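Local coordinates for protein argonaute (Aquifex aeolicus, PDB 1YVU) that uses short single-stranded DNA guides to find complementary RNA and cleaves it as a metal-dependent endonuclease, at residues D66-L70 against E79-V83; L323-K328 against L342-F346; N335-L340 against I484-L488; N514-F518 against I685-L690; T544-I548 against D577-F582. One frame throughout, in Å; residues are numbered along the deposited sequence.

Contact 1 of 5, residues D66-L70 against E79-V83; sequences DTLYL and ELKRV
Two backbone hydrogen bonds tie Tyr69 to Lys81, one in each direction. Tyr69 N reaches Lys81 O at 2.9 Å with 148° at the hydrogen; Lys81 N returns to Tyr69 O at 3.1 Å. Weaker CA-H...O contacts run beside them: Leu80 CA points at Tyr69 O, and Leu70 CA at Glu79 O over 3.4 Å. These segments form part of the beta hairpin of strands 69-72 and 78-82 in the N-terminal domain, their chains running about 160° apart. The apolar contacts gather round Leu80. Leu68 lies alongside it, CD2 to CD1, and the same CD2 also meets NE of Arg82; Leu70, also alongside, brings CD2 to 4.0 Å from Leu80 CB. A mixed pair occupies the opposite face, where Lys81, bent at its last torsion (chi4 66°), brings NZ near CB of Tyr69, oblique to the ring. That ring also meets Phe24, while helix 32-46 touches Lys81 through Val38 and Val42. Backbone bonds from Leu80 to Thr27 and from Arg82 to Lys25 continue the sheet beyond strand 78-82. The chemistry implies a two-faced hairpin, with an apolar, more exposed side of leucines and a more buried side carrying Tyr69 and Lys81.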
# COMPACT_ATOMS: atom_id res chain seq x y z
N ASP A 66 1.13 43.24 10.82
CA ASP A 66 0.15 42.29 10.23
C ASP A 66 -1.32 42.71 10.35
O ASP A 66 -1.84 42.94 11.45
CB ASP A 66 0.35 40.85 10.77
CG ASP A 66 -0.18 40.65 12.20
OD1 ASP A 66 0.42 41.19 13.16
OD2 ASP A 66 -1.22 39.95 12.37
N THR A 67 -1.99 42.82 9.20
CA THR A 67 -3.40 43.20 9.20
C THR A 67 -4.16 42.04 8.57
O THR A 67 -4.65 41.16 9.29
CB THR A 67 -3.64 44.54 8.43
OG1 THR A 67 -2.53 45.43 8.65
CG2 THR A 67 -4.91 45.24 8.93
N LEU A 68 -4.17 42.01 7.24
CA LEU A 68 -4.87 40.99 6.44
C LEU A 68 -3.94 40.13 5.60
O LEU A 68 -2.89 40.59 5.14
CB LEU A 68 -5.89 41.64 5.51
CG LEU A 68 -7.01 42.44 6.16
CD1 LEU A 68 -6.92 43.88 5.73
CD2 LEU A 68 -8.32 41.84 5.78
N TYR A 69 -4.36 38.88 5.41
CA TYR A 69 -3.62 37.91 4.62
C TYR A 69 -4.45 37.51 3.42
O TYR A 69 -5.54 36.95 3.57
CB TYR A 69 -3.28 36.70 5.48
CG TYR A 69 -1.93 36.80 6.12
CD1 TYR A 69 -1.64 37.81 7.06
CD2 TYR A 69 -0.89 35.94 5.73
CE1 TYR A 69 -0.34 37.98 7.60
CE2 TYR A 69 0.43 36.09 6.27
CZ TYR A 69 0.69 37.11 7.20
OH TYR A 69 1.95 37.29 7.73
N LEU A 70 -3.92 37.83 2.24
CA LEU A 70 -4.61 37.56 0.98
C LEU A 70 -3.93 36.42 0.21
O LEU A 70 -3.31 36.63 -0.83
CB LEU A 70 -4.69 38.86 0.14
CG LEU A 70 -5.18 40.20 0.74
CD1 LEU A 70 -4.69 41.37 -0.11
CD2 LEU A 70 -6.70 40.27 0.95
N GLU A 79 -8.31 34.16 -0.70
CA GLU A 79 -8.74 33.99 0.69
C GLU A 79 -8.18 35.05 1.62
O GLU A 79 -6.98 35.27 1.67
CB GLU A 79 -8.34 32.61 1.22
CG GLU A 79 -9.08 31.42 0.58
CD GLU A 79 -8.23 30.64 -0.43
OE1 GLU A 79 -6.98 30.61 -0.30
OE2 GLU A 79 -8.81 30.02 -1.35
N LEU A 80 -9.07 35.70 2.38
CA LEU A 80 -8.65 36.70 3.34
C LEU A 80 -8.87 36.23 4.77
O LEU A 80 -9.80 35.46 5.07
CB LEU A 80 -9.25 38.09 3.04
CG LEU A 80 -10.46 38.76 3.71
CD1 LEU A 80 -10.38 40.24 3.53
CD2 LEU A 80 -11.77 38.28 3.14
N LYS A 81 -7.91 36.58 5.61
CA LYS A 81 -7.92 36.23 7.02
C LYS A 81 -7.19 37.26 7.84
O LYS A 81 -6.17 37.79 7.40
CB LYS A 81 -7.31 34.84 7.25
CG LYS A 81 -6.33 34.43 6.23
CD LYS A 81 -5.94 33.03 6.39
CE LYS A 81 -4.56 32.95 5.85
NZ LYS A 81 -3.67 33.75 6.75
N ARG A 82 -7.76 37.57 9.02
CA ARG A 82 -7.22 38.58 9.94
C ARG A 82 -7.13 38.10 11.40
O ARG A 82 -6.92 36.92 11.61
CB ARG A 82 -7.99 39.92 9.77
CG ARG A 82 -9.49 39.83 9.39
CD ARG A 82 -10.11 41.20 9.03
NE ARG A 82 -10.85 41.17 7.75
CZ ARG A 82 -11.95 41.89 7.47
NH1 ARG A 82 -12.47 42.73 8.36
NH2 ARG A 82 -12.55 41.73 6.30
N VAL A 83 -7.32 39.01 12.39
CA VAL A 83 -7.27 38.81 13.88
C VAL A 83 -5.86 38.88 14.46
O VAL A 83 -4.87 38.94 13.71
CB VAL A 83 -8.04 37.50 14.44
CG1 VAL A 83 -8.20 37.54 16.00
CG2 VAL A 83 -9.43 37.36 13.82

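Contact 2 of 5, residues L323-K328 against L342-F346; sequences LDAKGK and LCRPF
Asp324 holds its CG between its own backbone N and carbonyl carbon (chi1 74°), which turns one carboxylate oxygen toward Arg344 and the other back into its own loop. OD2 takes the amide of Arg344 on its anti lone pair, N to OD2 2.7 Å and almost straight at 176°. OD1 receives Lys328 N at 2.6 Å, nearly along its own C-O direction, with weak bonds from Gly327 N and Lys326 N besides. One carboxylate thus closes the turn and joins it to segment 342-346. The return bond is Ala325 N to Arg344 O, 2.8 Å with 166° at the hydrogen, so Asp324 and Ala325 grip Arg344 by both its amide and its carbonyl. Arg344, extended from CG to NE, runs past Ala325 CB and meets CG of Lys326 at the edge of its guanidinium. The ring of Phe346 takes Ala325 CA over one face, 3.8 Å above the plane and toward the rim, and Leu323 O at its edge. The contact joins linker L2 to the Mid domain: the turn links strands 322-323 and 329-330, Phe339 of helix 337-342 touches Asp324 and Lys328, and backbone bonds from Leu323 to Lys487 and from Phe346 to Ile484 bring in the PIWI segment.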
# COMPACT_ATOMS: atom_id res chain seq x y z
N LEU A 323 -7.05 -27.83 11.15
CA LEU A 323 -7.44 -29.23 11.05
C LEU A 323 -7.90 -29.65 9.66
O LEU A 323 -8.38 -28.82 8.90
CB LEU A 323 -8.50 -29.59 12.11
CG LEU A 323 -9.72 -28.75 12.52
CD1 LEU A 323 -10.67 -28.43 11.36
CD2 LEU A 323 -10.46 -29.52 13.61
N ASP A 324 -7.76 -30.94 9.34
CA ASP A 324 -8.18 -31.48 8.05
C ASP A 324 -9.62 -32.05 8.07
O ASP A 324 -10.38 -31.78 9.02
CB ASP A 324 -7.15 -32.49 7.52
CG ASP A 324 -7.17 -33.84 8.24
OD1 ASP A 324 -7.59 -33.94 9.41
OD2 ASP A 324 -6.75 -34.81 7.60
N ALA A 325 -10.01 -32.78 7.02
CA ALA A 325 -11.36 -33.36 6.89
C ALA A 325 -11.63 -34.48 7.86
O ALA A 325 -12.79 -34.77 8.16
CB ALA A 325 -11.61 -33.83 5.50
N LYS A 326 -10.56 -35.13 8.32
CA LYS A 326 -10.68 -36.20 9.30
C LYS A 326 -10.64 -35.59 10.71
O LYS A 326 -11.20 -36.15 11.68
CB LYS A 326 -9.61 -37.28 9.09
CG LYS A 326 -10.25 -38.67 9.01
CD LYS A 326 -9.28 -39.83 9.14
CE LYS A 326 -10.04 -41.12 9.40
NZ LYS A 326 -9.09 -42.25 9.58
N GLY A 327 -10.04 -34.41 10.79
CA GLY A 327 -9.95 -33.70 12.04
C GLY A 327 -8.64 -33.81 12.76
O GLY A 327 -8.64 -33.78 13.99
N LYS A 328 -7.52 -33.94 12.04
CA LYS A 328 -6.20 -34.02 12.67
C LYS A 328 -5.74 -32.61 13.06
O LYS A 328 -5.74 -31.71 12.23
CB LYS A 328 -5.17 -34.71 11.76
CG LYS A 328 -5.06 -36.23 11.98
CD LYS A 328 -4.15 -36.91 10.95
CE LYS A 328 -4.33 -38.44 10.95
NZ LYS A 328 -3.76 -39.13 9.73
N LEU A 342 -0.03 -36.40 5.62
CA LEU A 342 -1.14 -37.17 6.17
C LEU A 342 -2.55 -36.60 6.08
O LEU A 342 -3.52 -37.36 6.22
CB LEU A 342 -0.81 -37.51 7.63
CG LEU A 342 0.26 -38.58 7.88
CD1 LEU A 342 0.87 -38.44 9.29
CD2 LEU A 342 -0.37 -39.96 7.70
N CYS A 343 -2.67 -35.30 5.84
CA CYS A 343 -3.97 -34.60 5.77
C CYS A 343 -4.94 -34.96 4.63
O CYS A 343 -4.54 -35.09 3.46
CB CYS A 343 -3.77 -33.09 5.78
SG CYS A 343 -3.35 -32.41 4.17
N ARG A 344 -6.21 -35.06 4.98
CA ARG A 344 -7.30 -35.35 4.05
C ARG A 344 -8.00 -33.98 3.82
O ARG A 344 -8.53 -33.40 4.76
CB ARG A 344 -8.25 -36.37 4.69
CG ARG A 344 -9.53 -36.77 3.94
CD ARG A 344 -10.33 -37.58 4.94
NE ARG A 344 -11.67 -38.00 4.52
CZ ARG A 344 -12.63 -38.42 5.36
NH1 ARG A 344 -12.42 -38.46 6.67
NH2 ARG A 344 -13.79 -38.84 4.88
N PRO A 345 -7.97 -33.45 2.58
CA PRO A 345 -8.61 -32.15 2.26
C PRO A 345 -10.15 -32.10 2.33
O PRO A 345 -10.80 -33.10 2.56
CB PRO A 345 -8.13 -31.90 0.82
CG PRO A 345 -6.88 -32.70 0.73
CD PRO A 345 -7.23 -33.95 1.41
N PHE A 346 -10.72 -30.91 2.17
CA PHE A 346 -12.16 -30.76 2.16
C PHE A 346 -12.48 -30.65 0.69
O PHE A 346 -12.37 -29.59 0.10
CB PHE A 346 -12.59 -29.48 2.88
CG PHE A 346 -12.36 -29.52 4.35
CD1 PHE A 346 -11.13 -29.12 4.88
CD2 PHE A 346 -13.38 -29.95 5.22
CE1 PHE A 346 -10.91 -29.14 6.26
CE2 PHE A 346 -13.18 -29.98 6.61
CZ PHE A 346 -11.95 -29.57 7.13

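Contact 3 of 5, residues N335-L340 against I484-L488; sequences NLRKFL and IPYKL
The hydroxyl of Tyr486 is hydrogen-bonded to OE2 of Glu475, and ND2 of Asn335 also comes to 3.2 Å from this OH, at an angle too poor for a hydrogen bond. Asn335 is poorly ordered; its amide lies across the phenol end of the tyrosine, the two planes 38° apart. Away from the hydroxyl the contact is apolar. CG of Tyr486 sits between its backbone N and carbonyl carbon (chi1 51°), which sends the ring toward the Mid helix. CE2 of Phe339 meets CD2 of Tyr486 at 3.6 Å, and CB of Tyr486 lies at the edge of the phenylalanine ring. The two rings are oblique, with centroids 6.0 Å apart and planes at 54°. Leu340 meets the same side of the Tyr486 ring further out: its CD2 lies at the edge, 4.1 Å from CE2, and beside CB of Pro485. An alanine in place of Tyr486 would probably cost Glu475 its hydroxyl mate and leave a gap beside Phe339 and Leu340. The contact joins helix 337-342 of the Mid domain to the PIWI segment leading into strand 487-488; helix 466-480 supplies Glu475, strand 322-323 lays Val322 against both Phe339 and Tyr486, and the ring of Tyr667 meets that of Tyr486.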
# COMPACT_ATOMS: atom_id res chain seq x y z
N ASN A 335 3.74 -25.10 9.47
CA ASN A 335 2.79 -26.18 9.03
C ASN A 335 3.58 -27.41 8.66
O ASN A 335 4.17 -27.47 7.57
CB ASN A 335 1.86 -25.87 7.84
CG ASN A 335 1.10 -24.57 7.96
OD1 ASN A 335 1.68 -23.50 8.09
ND2 ASN A 335 -0.21 -24.64 7.81
N LEU A 336 3.55 -28.40 9.54
CA LEU A 336 4.30 -29.61 9.32
C LEU A 336 4.16 -30.19 7.93
O LEU A 336 3.11 -30.06 7.28
CB LEU A 336 3.90 -30.68 10.33
CG LEU A 336 3.73 -30.41 11.82
CD1 LEU A 336 3.60 -31.78 12.51
CD2 LEU A 336 4.89 -29.62 12.41
N ARG A 337 5.28 -30.70 7.43
CA ARG A 337 5.30 -31.38 6.14
C ARG A 337 4.51 -32.64 6.45
O ARG A 337 3.73 -33.11 5.62
CB ARG A 337 6.72 -31.78 5.75
CG ARG A 337 7.55 -30.70 5.10
CD ARG A 337 8.39 -29.98 6.13
NE ARG A 337 9.08 -28.84 5.54
CZ ARG A 337 10.39 -28.75 5.32
NH1 ARG A 337 11.20 -29.75 5.66
NH2 ARG A 337 10.88 -27.68 4.73
N LYS A 338 4.69 -33.12 7.69
CA LYS A 338 4.05 -34.30 8.24
C LYS A 338 2.55 -34.16 8.17
O LYS A 338 1.87 -35.06 7.64
CB LYS A 338 4.44 -34.50 9.71
CG LYS A 338 5.80 -35.17 9.97
CD LYS A 338 6.09 -35.20 11.50
CE LYS A 338 7.32 -36.02 11.88
NZ LYS A 338 7.68 -35.84 13.32
N PHE A 339 2.05 -33.00 8.63
CA PHE A 339 0.61 -32.73 8.61
C PHE A 339 0.12 -32.73 7.16
O PHE A 339 -0.83 -33.44 6.83
CB PHE A 339 0.26 -31.41 9.33
CG PHE A 339 -1.22 -31.05 9.28
CD1 PHE A 339 -2.19 -31.90 9.85
CD2 PHE A 339 -1.66 -29.92 8.56
CE1 PHE A 339 -3.58 -31.64 9.66
CE2 PHE A 339 -3.05 -29.66 8.37
CZ PHE A 339 -4.01 -30.52 8.92
N LEU A 340 0.86 -32.08 6.28
CA LEU A 340 0.47 -32.02 4.88
C LEU A 340 0.65 -33.31 4.10
O LEU A 340 0.20 -33.41 2.96
CB LEU A 340 1.20 -30.88 4.18
CG LEU A 340 0.72 -29.45 4.47
CD1 LEU A 340 1.81 -28.48 3.99
CD2 LEU A 340 -0.66 -29.15 3.84
N ILE A 484 -9.40 -27.38 -0.12
CA ILE A 484 -8.55 -26.86 0.95
C ILE A 484 -7.97 -27.94 1.89
O ILE A 484 -8.69 -28.81 2.39
CB ILE A 484 -9.27 -25.72 1.74
CG1 ILE A 484 -10.57 -26.20 2.39
CG2 ILE A 484 -9.53 -24.51 0.81
CD1 ILE A 484 -10.96 -25.41 3.62
N PRO A 485 -6.64 -27.91 2.11
CA PRO A 485 -5.97 -28.90 2.97
C PRO A 485 -6.40 -28.95 4.43
O PRO A 485 -6.46 -30.02 5.05
CB PRO A 485 -4.50 -28.51 2.84
CG PRO A 485 -4.54 -27.06 2.49
CD PRO A 485 -5.67 -26.96 1.54
N TYR A 486 -6.73 -27.77 4.93
CA TYR A 486 -7.11 -27.61 6.31
C TYR A 486 -7.89 -26.32 6.48
O TYR A 486 -7.95 -25.50 5.55
CB TYR A 486 -5.85 -27.58 7.20
CG TYR A 486 -4.77 -26.59 6.75
CD1 TYR A 486 -4.85 -25.23 7.08
CD2 TYR A 486 -3.71 -27.00 5.96
CE1 TYR A 486 -3.90 -24.30 6.63
CE2 TYR A 486 -2.74 -26.07 5.49
CZ TYR A 486 -2.85 -24.72 5.82
OH TYR A 486 -1.97 -23.79 5.33
N LYS A 487 -8.43 -26.13 7.68
CA LYS A 487 -9.15 -24.91 8.06
C LYS A 487 -8.90 -24.77 9.54
O LYS A 487 -8.59 -25.76 10.20
CB LYS A 487 -10.66 -24.96 7.76
CG LYS A 487 -11.49 -25.94 8.57
CD LYS A 487 -12.94 -25.92 8.14
CE LYS A 487 -13.77 -26.83 9.01
NZ LYS A 487 -15.22 -26.62 8.75
N LEU A 488 -9.03 -23.55 10.04
CA LEU A 488 -8.82 -23.24 11.45
C LEU A 488 -9.85 -23.94 12.32
O LEU A 488 -10.97 -24.22 11.87
CB LEU A 488 -8.88 -21.72 11.67
CG LEU A 488 -7.77 -20.88 11.05
CD1 LEU A 488 -8.29 -19.52 10.67
CD2 LEU A 488 -6.58 -20.76 12.02

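Contact 4 of 5, residues N514-F518 against I685-L690; sequences NAVAF and ITKLML
Helix 682-690, near whose start the metal ligand Asp683 stands, packs through Ile685, Thr686, Met689 and Leu690 against strand 515-522 of the RNase H fold. Their short axes pass 7.7 Å apart, with N-to-C directions 146° apart. Val516 is the central side chain on the strand. Its CG1, anti to the backbone N (chi1 177°), meets CB of selenomethionine Met689 at 3.8 Å, while CG2 lies beside CD2 of Leu690 at 3.7 Å, the two side chains sliding past each other in opposite directions. That same CD2 also reaches CA of Ala515. This strand is the middle one of the antiparallel trio that opens the RNase H fold, bonded through its backbone to strands 497-505 and 528-536, and Phe518 pairs there with the backbone of Asp502. The Phe518 ring receives Ile685 over one face, CG2 4.1 Å above the plane and offset toward the rim, with Ile685 CD1 3.5 Å from CE2; Trp705 meets the ring edge-to-face. CG2 of Thr686 touches Phe518 CB at 3.6 Å, and its OG1 is hydrogen-bonded to Ser504 OG. The Thr686 side chain comes within about 4 Å of that of Asp502, which with Asp683 binds the calcium ion in this crystal.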
# COMPACT_ATOMS: atom_id res chain seq x y z
N ASN A 514 -14.49 4.68 -13.96
CA ASN A 514 -14.59 3.24 -13.74
C ASN A 514 -14.15 2.90 -12.30
O ASN A 514 -13.35 3.63 -11.69
CB ASN A 514 -13.76 2.48 -14.79
CG ASN A 514 -14.07 0.97 -14.82
OD1 ASN A 514 -15.07 0.49 -14.27
ND2 ASN A 514 -13.19 0.22 -15.48
N ALA A 515 -14.74 1.82 -11.78
CA ALA A 515 -14.50 1.29 -10.44
C ALA A 515 -14.77 -0.21 -10.38
O ALA A 515 -15.69 -0.71 -11.00
CB ALA A 515 -15.39 1.99 -9.40
N VAL A 516 -13.93 -0.90 -9.61
CA VAL A 516 -14.04 -2.34 -9.41
C VAL A 516 -14.01 -2.59 -7.89
O VAL A 516 -13.16 -2.01 -7.18
CB VAL A 516 -12.84 -3.11 -10.08
CG1 VAL A 516 -12.92 -4.60 -9.79
CG2 VAL A 516 -12.81 -2.89 -11.60
N ALA A 517 -14.91 -3.46 -7.42
CA ALA A 517 -14.99 -3.85 -6.01
C ALA A 517 -14.75 -5.33 -5.86
O ALA A 517 -15.38 -6.14 -6.57
CB ALA A 517 -16.37 -3.52 -5.42
N PHE A 518 -13.85 -5.70 -4.95
CA PHE A 518 -13.60 -7.11 -4.70
C PHE A 518 -13.80 -7.50 -3.23
O PHE A 518 -12.92 -7.28 -2.37
CB PHE A 518 -12.22 -7.55 -5.21
CG PHE A 518 -11.98 -9.05 -5.14
CD1 PHE A 518 -12.98 -9.98 -5.53
CD2 PHE A 518 -10.74 -9.55 -4.68
CE1 PHE A 518 -12.77 -11.36 -5.47
CE2 PHE A 518 -10.52 -10.95 -4.62
CZ PHE A 518 -11.56 -11.85 -5.02
N ILE A 685 -5.90 -7.51 -7.52
CA ILE A 685 -7.00 -8.03 -8.36
C ILE A 685 -7.93 -6.90 -8.90
O ILE A 685 -8.30 -6.91 -10.07
CB ILE A 685 -7.81 -9.14 -7.59
CG1 ILE A 685 -6.92 -10.34 -7.28
CG2 ILE A 685 -8.99 -9.66 -8.41
CD1 ILE A 685 -7.54 -11.31 -6.33
N THR A 686 -8.25 -5.91 -8.07
CA THR A 686 -9.10 -4.79 -8.46
C THR A 686 -8.42 -3.89 -9.49
O THR A 686 -9.02 -3.55 -10.51
CB THR A 686 -9.49 -3.93 -7.25
OG1 THR A 686 -8.30 -3.39 -6.65
CG2 THR A 686 -10.25 -4.72 -6.24
N LYS A 687 -7.14 -3.58 -9.27
CA LYS A 687 -6.38 -2.73 -10.19
C LYS A 687 -6.13 -3.40 -11.53
O LYS A 687 -5.82 -2.74 -12.51
CB LYS A 687 -5.04 -2.34 -9.55
CG LYS A 687 -5.15 -1.24 -8.52
CD LYS A 687 -3.87 -1.03 -7.75
CE LYS A 687 -3.98 0.20 -6.83
NZ LYS A 687 -2.77 0.46 -5.97
N LEU A 688 -6.32 -4.71 -11.56
CA LEU A 688 -6.12 -5.52 -12.75
C LEU A 688 -7.39 -5.55 -13.61
O LEU A 688 -7.33 -5.48 -14.85
CB LEU A 688 -5.76 -6.95 -12.30
CG LEU A 688 -5.35 -8.01 -13.31
CD1 LEU A 688 -3.96 -7.78 -13.85
CD2 LEU A 688 -5.41 -9.33 -12.67
N MSE A 689 -8.53 -5.63 -12.93
CA MSE A 689 -9.82 -5.67 -13.58
C MSE A 689 -10.19 -4.32 -14.16
O MSE A 689 -10.90 -4.25 -15.15
CB MSE A 689 -10.89 -6.20 -12.62
CG MSE A 689 -10.66 -7.62 -12.09
SE MSE A 689 -10.10 -8.96 -13.39
CE MSE A 689 -9.16 -10.19 -12.22
N LEU A 690 -9.66 -3.25 -13.54
CA LEU A 690 -9.83 -1.84 -13.98
C LEU A 690 -9.20 -1.61 -15.37
O LEU A 690 -9.75 -0.88 -16.21
CB LEU A 690 -9.15 -0.88 -12.97
CG LEU A 690 -9.82 -0.35 -11.70
CD1 LEU A 690 -8.83 0.55 -10.96
CD2 LEU A 690 -11.10 0.40 -12.04

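Contact 5 of 5, residues T544-I548 against D577-F582; sequences TEKAI and DEVAAF
Ile548 and Phe582 cross at about a right angle, and the isoleucine presents two of its branches to the ring. CG2, anti to the backbone N of Ile548, stands over the centre of the ring face, 3.7 Å from the centroid and 10° off the normal, which is a CH-pi contact. The other branch, CG1 and CD1, leans along the CE1 side of the ring, bringing CD1 to 3.5 Å from CE1. CD1 then bridges to the neighbouring helix turn, 4.0 Å from CB of Ala581 and 3.9 Å from CB of Glu578, again at about a right angle to the glutamate chain. Thr544, one turn before Ile548, repeats that crossing: its CG2 rests 3.7 Å from CG of Glu578 and near CB of Asp577, while OG1 turns to Arg505 in a hydrogen bond. The Glu578 carboxylate is salt-bridged to Arg570, and it is CB and CG that meet segment 544-548. A leucine in place of Phe582 would probably leave the CG2 methyl of Ile548 without the flat face it covers. The axes of the two short helix segments approach to 9.3 Å at a crossing angle of -48°. Both lie against strand 497-505, with Ala547 and Glu578 touching Ile503 and Phe582 touching Ile501; Leu593 and Leu595 of strand 592-599 also touch Phe582.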
# COMPACT_ATOMS: atom_id res chain seq x y z
N THR A 544 -20.22 3.96 -4.25
CA THR A 544 -19.86 3.54 -2.90
C THR A 544 -21.00 2.76 -2.25
O THR A 544 -20.80 1.61 -1.84
CB THR A 544 -19.54 4.78 -2.09
OG1 THR A 544 -18.66 5.63 -2.84
CG2 THR A 544 -18.86 4.42 -0.81
N GLU A 545 -22.19 3.34 -2.31
CA GLU A 545 -23.43 2.79 -1.78
C GLU A 545 -23.85 1.47 -2.41
O GLU A 545 -24.23 0.54 -1.69
CB GLU A 545 -24.58 3.80 -1.97
CG GLU A 545 -24.57 5.03 -1.06
CD GLU A 545 -25.37 4.84 0.24
OE1 GLU A 545 -26.34 4.04 0.26
OE2 GLU A 545 -25.04 5.53 1.24
N LYS A 546 -23.77 1.38 -3.74
CA LYS A 546 -24.17 0.16 -4.45
C LYS A 546 -23.19 -0.92 -4.11
O LYS A 546 -23.59 -1.95 -3.59
CB LYS A 546 -24.25 0.34 -5.96
CG LYS A 546 -25.38 -0.45 -6.63
CD LYS A 546 -25.90 0.22 -7.90
CE LYS A 546 -26.53 1.63 -7.65
NZ LYS A 546 -27.07 2.34 -8.87
N ALA A 547 -21.90 -0.57 -4.24
CA ALA A 547 -20.78 -1.47 -3.95
C ALA A 547 -20.90 -2.13 -2.59
O ALA A 547 -20.80 -3.36 -2.48
CB ALA A 547 -19.44 -0.73 -4.06
N ILE A 548 -21.26 -1.31 -1.59
CA ILE A 548 -21.43 -1.78 -0.23
C ILE A 548 -22.81 -2.36 0.06
O ILE A 548 -22.93 -3.25 0.90
CB ILE A 548 -20.98 -0.72 0.77
CG1 ILE A 548 -19.47 -0.54 0.59
CG2 ILE A 548 -21.21 -1.17 2.22
CD1 ILE A 548 -18.96 0.75 1.05
N ASP A 577 -17.30 8.11 3.24
CA ASP A 577 -18.47 7.66 2.46
C ASP A 577 -18.76 6.20 2.68
O ASP A 577 -19.92 5.78 2.76
CB ASP A 577 -18.20 7.84 0.96
CG ASP A 577 -17.61 9.18 0.63
OD1 ASP A 577 -18.33 9.98 -0.01
OD2 ASP A 577 -16.43 9.42 1.00
N GLU A 578 -17.70 5.41 2.73
CA GLU A 578 -17.79 3.99 2.94
C GLU A 578 -18.20 3.70 4.36
O GLU A 578 -19.16 2.98 4.55
CB GLU A 578 -16.47 3.33 2.62
CG GLU A 578 -15.93 3.76 1.30
CD GLU A 578 -14.64 3.11 0.95
OE1 GLU A 578 -13.90 2.69 1.87
OE2 GLU A 578 -14.37 3.04 -0.27
N VAL A 579 -17.55 4.34 5.33
CA VAL A 579 -17.84 4.17 6.77
C VAL A 579 -19.34 4.36 7.00
O VAL A 579 -20.00 3.54 7.65
CB VAL A 579 -17.02 5.19 7.63
CG1 VAL A 579 -17.17 4.92 9.10
CG2 VAL A 579 -15.55 5.15 7.26
N ALA A 580 -19.87 5.37 6.31
CA ALA A 580 -21.28 5.76 6.33
C ALA A 580 -22.21 4.66 5.81
O ALA A 580 -23.08 4.16 6.55
CB ALA A 580 -21.48 7.02 5.51
N ALA A 581 -21.96 4.27 4.55
CA ALA A 581 -22.72 3.25 3.82
C ALA A 581 -22.89 2.01 4.64
O ALA A 581 -23.98 1.50 4.78
CB ALA A 581 -22.03 2.91 2.52
N PHE A 582 -21.81 1.62 5.31
CA PHE A 582 -21.76 0.45 6.18
C PHE A 582 -22.71 0.60 7.36
O PHE A 582 -23.64 -0.20 7.49
CB PHE A 582 -20.33 0.25 6.69
CG PHE A 582 -19.44 -0.48 5.72
CD1 PHE A 582 -18.47 0.22 5.01
CD2 PHE A 582 -19.56 -1.87 5.53
CE1 PHE A 582 -17.62 -0.46 4.09
CE2 PHE A 582 -18.71 -2.57 4.60
CZ PHE A 582 -17.75 -1.86 3.89

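Contacts 4 and 5 share the PIWI domain, contact 5 nested in the chain between the two segments of contact 4. Their centres are 16 Å apart and their nearest atoms about 4 Å, without touching. Strand 497-505 relates them: Asp502 and Ser504 meet helix 682-690, Ile501 and Ile503 the helices of contact 5. Both stand near the calcium site, the side chains of Thr686 and Glu578 about 6 and 8 Å from the ion. Contacts 2 and 3, centres 7 Å apart, interlock where linker L2, Mid and PIWI meet: Leu323 N lies 2.8 Å from Lys487 O, probably hydrogen-bonded. Contact 1 stands alone, its centre 72 Å from that of contact 2, across the chain's centre.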